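Local atomic coordinates of N5-Carboxyaminoimidazole ribonucleotide synthetase (Staphylococcus aureus subsp. aureus, PDB entry 3ORQ), a protein that catalyses the ATP-dependent carboxylation of 5-aminoimidazole ribonucleotide with bicarbonate to give N5-carboxyaminoimidazole ribonucleotide, a step of purine biosynthesis. Residues 99-108 and 245-253. Residues are numbered along the deposited sequence; the frame is centred on the assembly and turned at random.
Sequences PQGYQAIQLL and IQSIHFIGT
Gln103 OE1, in the first turn of helix 103-109, takes the backbone N-H of His249 at 2.8 Å, a nearly straight bond (162°) whose donor is tilted well out of the carbonyl plane. With CG anti to the backbone N (chi1 -178°) and the chain extended beyond, the amide reaches the other segment, its NE2 3.1 Å from Ser247 O. The imidazole of His249 lies further back along 99-108, where NE2 gives its hydrogen to Pro99 O at 3.0 Å, the oxygen sitting in the ring plane. Beside these direct bonds one water bridges Gln100 O and His249 O and accepts from Ile251 N; another accepts from Ala104 N at 2.7 Å and lies 2.7 Å from Gln100 O and 2.9 Å from His249 O. Along the helix from Ala104 to Leu108, Ile248 packs with CG2 on Ala104 CA, and CD1 meets Leu107 CD2 at 3.9 Å and Leu108 CD2. Leu108 CD1 meets the edge of the Phe250 ring, 3.9 Å from CZ, and Phe254 stacks on that ring. Joining the preATP-grasp region to the lead-in of ATP-grasp strand 252-261, each direct bond thus sets a side chain against main chain, while these waters serve main-chain groups not directly paired across the contact.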
loop_
_atom_site.group_PDB
_atom_site.type_symbol
_atom_site.label_atom_id
_atom_site.label_comp_id
_atom_site.label_asym_id
_atom_site.label_seq_id
_atom_site.Cartn_x
_atom_site.Cartn_y
_atom_site.Cartn_z
ATOM N N PRO A 99 9.125 4.032 22.254
ATOM C CA PRO A 99 8.186 3.375 23.132
ATOM C C PRO A 99 8.422 1.864 23.182
ATOM O O PRO A 99 8.027 1.224 24.144
ATOM C CB PRO A 99 6.832 3.689 22.508
ATOM C CG PRO A 99 7.059 4.848 21.629
ATOM C CD PRO A 99 8.459 4.752 21.153
ATOM N N GLN A 100 9.063 1.312 22.152
ATOM C CA GLN A 100 9.438 -0.112 22.150
ATOM C C GLN A 100 10.472 -0.504 23.201
ATOM O O GLN A 100 10.576 -1.692 23.556
ATOM C CB GLN A 100 9.944 -0.516 20.754
ATOM C CG GLN A 100 8.847 -0.741 19.750
ATOM C CD GLN A 100 9.415 -0.931 18.355
ATOM O OE1 GLN A 100 9.966 0.005 17.761
ATOM N NE2 GLN A 100 9.322 -2.158 17.840
ATOM N N GLY A 101 11.228 0.466 23.731
ATOM C CA GLY A 101 12.182 0.167 24.842
ATOM C C GLY A 101 13.336 -0.672 24.319
ATOM O O GLY A 101 13.532 -0.767 23.090
ATOM N N TYR A 102 14.127 -1.253 25.213
ATOM C CA TYR A 102 15.279 -2.073 24.821
ATOM C C TYR A 102 15.153 -3.507 25.358
ATOM O O TYR A 102 15.921 -4.381 24.978
ATOM C CB TYR A 102 16.605 -1.447 25.300
ATOM C CG TYR A 102 16.706 -1.420 26.808
ATOM C CD1 TYR A 102 16.033 -0.436 27.549
ATOM C CD2 TYR A 102 17.396 -2.416 27.502
ATOM C CE1 TYR A 102 16.086 -0.406 28.932
ATOM C CE2 TYR A 102 17.455 -2.395 28.905
ATOM C CZ TYR A 102 16.789 -1.385 29.608
ATOM O OH TYR A 102 16.827 -1.346 30.988
ATOM N N GLN A 103 14.181 -3.748 26.218
ATOM C CA GLN A 103 14.055 -5.061 26.853
ATOM C C GLN A 103 13.762 -6.152 25.821
ATOM O O GLN A 103 14.337 -7.238 25.877
ATOM C CB GLN A 103 12.964 -5.045 27.942
ATOM C CG GLN A 103 12.816 -6.370 28.676
ATOM C CD GLN A 103 11.492 -6.494 29.425
ATOM O OE1 GLN A 103 10.485 -5.945 28.992
ATOM N NE2 GLN A 103 11.483 -7.256 30.532
ATOM N N ALA A 104 12.825 -5.875 24.915
ATOM C CA ALA A 104 12.432 -6.873 23.934
ATOM C C ALA A 104 13.680 -7.307 23.200
ATOM O O ALA A 104 13.992 -8.498 23.141
ATOM C CB ALA A 104 11.395 -6.311 22.962
ATOM N N ILE A 105 14.418 -6.331 22.670
ATOM C CA ILE A 105 15.614 -6.607 21.899
ATOM C C ILE A 105 16.652 -7.331 22.698
ATOM O O ILE A 105 17.123 -8.350 22.245
ATOM C CB ILE A 105 16.251 -5.340 21.323
ATOM C CG1 ILE A 105 15.378 -4.761 20.208
ATOM C CG2 ILE A 105 17.659 -5.648 20.821
ATOM C CD1 ILE A 105 15.420 -5.511 18.870
ATOM N N GLN A 106 17.016 -6.804 23.868
ATOM C CA GLN A 106 18.047 -7.415 24.726
ATOM C C GLN A 106 17.810 -8.907 24.911
ATOM O O GLN A 106 18.706 -9.740 24.789
ATOM C CB GLN A 106 18.054 -6.738 26.110
ATOM C CG GLN A 106 18.936 -7.425 27.188
ATOM C CD GLN A 106 18.592 -6.984 28.634
ATOM O OE1 GLN A 106 17.988 -5.924 28.865
ATOM N NE2 GLN A 106 18.975 -7.808 29.603
ATOM N N LEU A 107 16.565 -9.219 25.226
ATOM C CA LEU A 107 16.195 -10.504 25.727
ATOM C C LEU A 107 15.971 -11.478 24.564
ATOM O O LEU A 107 16.342 -12.646 24.658
ATOM C CB LEU A 107 14.963 -10.290 26.573
ATOM C CG LEU A 107 14.384 -11.391 27.411
ATOM C CD1 LEU A 107 13.406 -10.780 28.420
ATOM C CD2 LEU A 107 13.694 -12.360 26.447
ATOM N N LEU A 108 15.420 -10.989 23.446
ATOM C CA LEU A 108 15.180 -11.854 22.295
ATOM C C LEU A 108 16.349 -12.036 21.327
ATOM O O LEU A 108 16.261 -12.856 20.432
ATOM C CB LEU A 108 13.908 -11.435 21.538
ATOM C CG LEU A 108 12.685 -11.362 22.463
ATOM C CD1 LEU A 108 11.522 -10.668 21.771
ATOM C CD2 LEU A 108 12.306 -12.734 23.062
ATOM N N ILE A 245 3.472 -11.367 27.386
ATOM C CA ILE A 245 3.318 -9.923 27.548
ATOM C C ILE A 245 3.448 -9.436 29.007
ATOM O O ILE A 245 3.692 -8.265 29.270
ATOM C CB ILE A 245 1.941 -9.536 26.919
ATOM C CG1 ILE A 245 2.143 -9.011 25.503
ATOM C CG2 ILE A 245 1.096 -8.574 27.763
ATOM C CD1 ILE A 245 2.553 -10.051 24.543
ATOM N N GLN A 246 3.288 -10.321 29.969
ATOM C CA GLN A 246 3.579 -9.930 31.368
ATOM C C GLN A 246 5.059 -9.950 31.709
ATOM O O GLN A 246 5.449 -9.492 32.779
ATOM C CB GLN A 246 2.824 -10.779 32.395
ATOM C CG GLN A 246 1.410 -10.287 32.665
ATOM C CD GLN A 246 0.381 -11.084 31.874
ATOM O OE1 GLN A 246 0.199 -12.300 32.101
ATOM N NE2 GLN A 246 -0.309 -10.403 30.934
ATOM N N SER A 247 5.871 -10.508 30.828
ATOM C CA SER A 247 7.288 -10.626 31.128
ATOM C C SER A 247 8.190 -9.770 30.250
ATOM O O SER A 247 9.346 -9.513 30.639
ATOM C CB SER A 247 7.732 -12.102 31.100
ATOM O OG SER A 247 7.138 -12.821 32.187
ATOM N N ILE A 248 7.680 -9.357 29.071
ATOM C CA ILE A 248 8.464 -8.595 28.083
ATOM C C ILE A 248 7.613 -7.470 27.546
ATOM O O ILE A 248 6.455 -7.684 27.166
ATOM C CB ILE A 248 8.822 -9.431 26.857
ATOM C CG1 ILE A 248 9.592 -10.687 27.240
ATOM C CG2 ILE A 248 9.630 -8.630 25.879
ATOM C CD1 ILE A 248 9.932 -11.583 26.041
ATOM N N HIS A 249 8.156 -6.265 27.547
ATOM C CA HIS A 249 7.416 -5.130 27.057
ATOM C C HIS A 249 7.444 -5.098 25.523
ATOM O O HIS A 249 8.511 -5.006 24.920
ATOM C CB HIS A 249 8.009 -3.842 27.608
ATOM C CG HIS A 249 7.340 -2.600 27.094
ATOM N ND1 HIS A 249 6.039 -2.271 27.416
ATOM C CD2 HIS A 249 7.787 -1.614 26.276
ATOM C CE1 HIS A 249 5.720 -1.125 26.836
ATOM N NE2 HIS A 249 6.762 -0.706 26.138
ATOM N N PHE A 250 6.268 -5.152 24.909
ATOM C CA PHE A 250 6.116 -4.935 23.465
ATOM C C PHE A 250 5.285 -3.719 23.140
ATOM O O PHE A 250 4.195 -3.557 23.685
ATOM C CB PHE A 250 5.436 -6.154 22.851
ATOM C CG PHE A 250 6.306 -7.375 22.818
ATOM C CD1 PHE A 250 7.397 -7.446 21.926
ATOM C CD2 PHE A 250 6.078 -8.419 23.711
ATOM C CE1 PHE A 250 8.212 -8.582 21.892
ATOM C CE2 PHE A 250 6.894 -9.548 23.698
ATOM C CZ PHE A 250 7.947 -9.645 22.804
ATOM N N ILE A 251 5.784 -2.864 22.256
ATOM C CA ILE A 251 4.963 -1.875 21.553
ATOM C C ILE A 251 5.205 -2.074 20.043
ATOM O O ILE A 251 6.272 -2.536 19.639
ATOM C CB ILE A 251 5.311 -0.432 21.954
ATOM C CG1 ILE A 251 4.819 -0.138 23.390
ATOM C CG2 ILE A 251 4.675 0.555 20.968
ATOM C CD1 ILE A 251 3.324 -0.364 23.587
ATOM N N GLY A 252 4.184 -1.776 19.235
ATOM C CA GLY A 252 4.186 -2.040 17.800
ATOM C C GLY A 252 3.916 -3.526 17.505
ATOM O O GLY A 252 3.418 -4.275 18.343
ATOM N N THR A 253 4.281 -3.973 16.316
ATOM C CA THR A 253 3.998 -5.345 15.925
ATOM C C THR A 253 5.102 -6.294 16.374
ATOM O O THR A 253 6.297 -5.978 16.250
ATOM C CB THR A 253 3.775 -5.391 14.395
ATOM O OG1 THR A 253 2.544 -4.698 14.138
ATOM C CG2 THR A 253 3.686 -6.838 13.846
HETATM O O HOH W 1 8.836 -3.642 22.376
HETATM O O HOH W 2 7.312 -4.895 18.433
HETATM O O HOH W 3 11.103 -3.757 25.234
#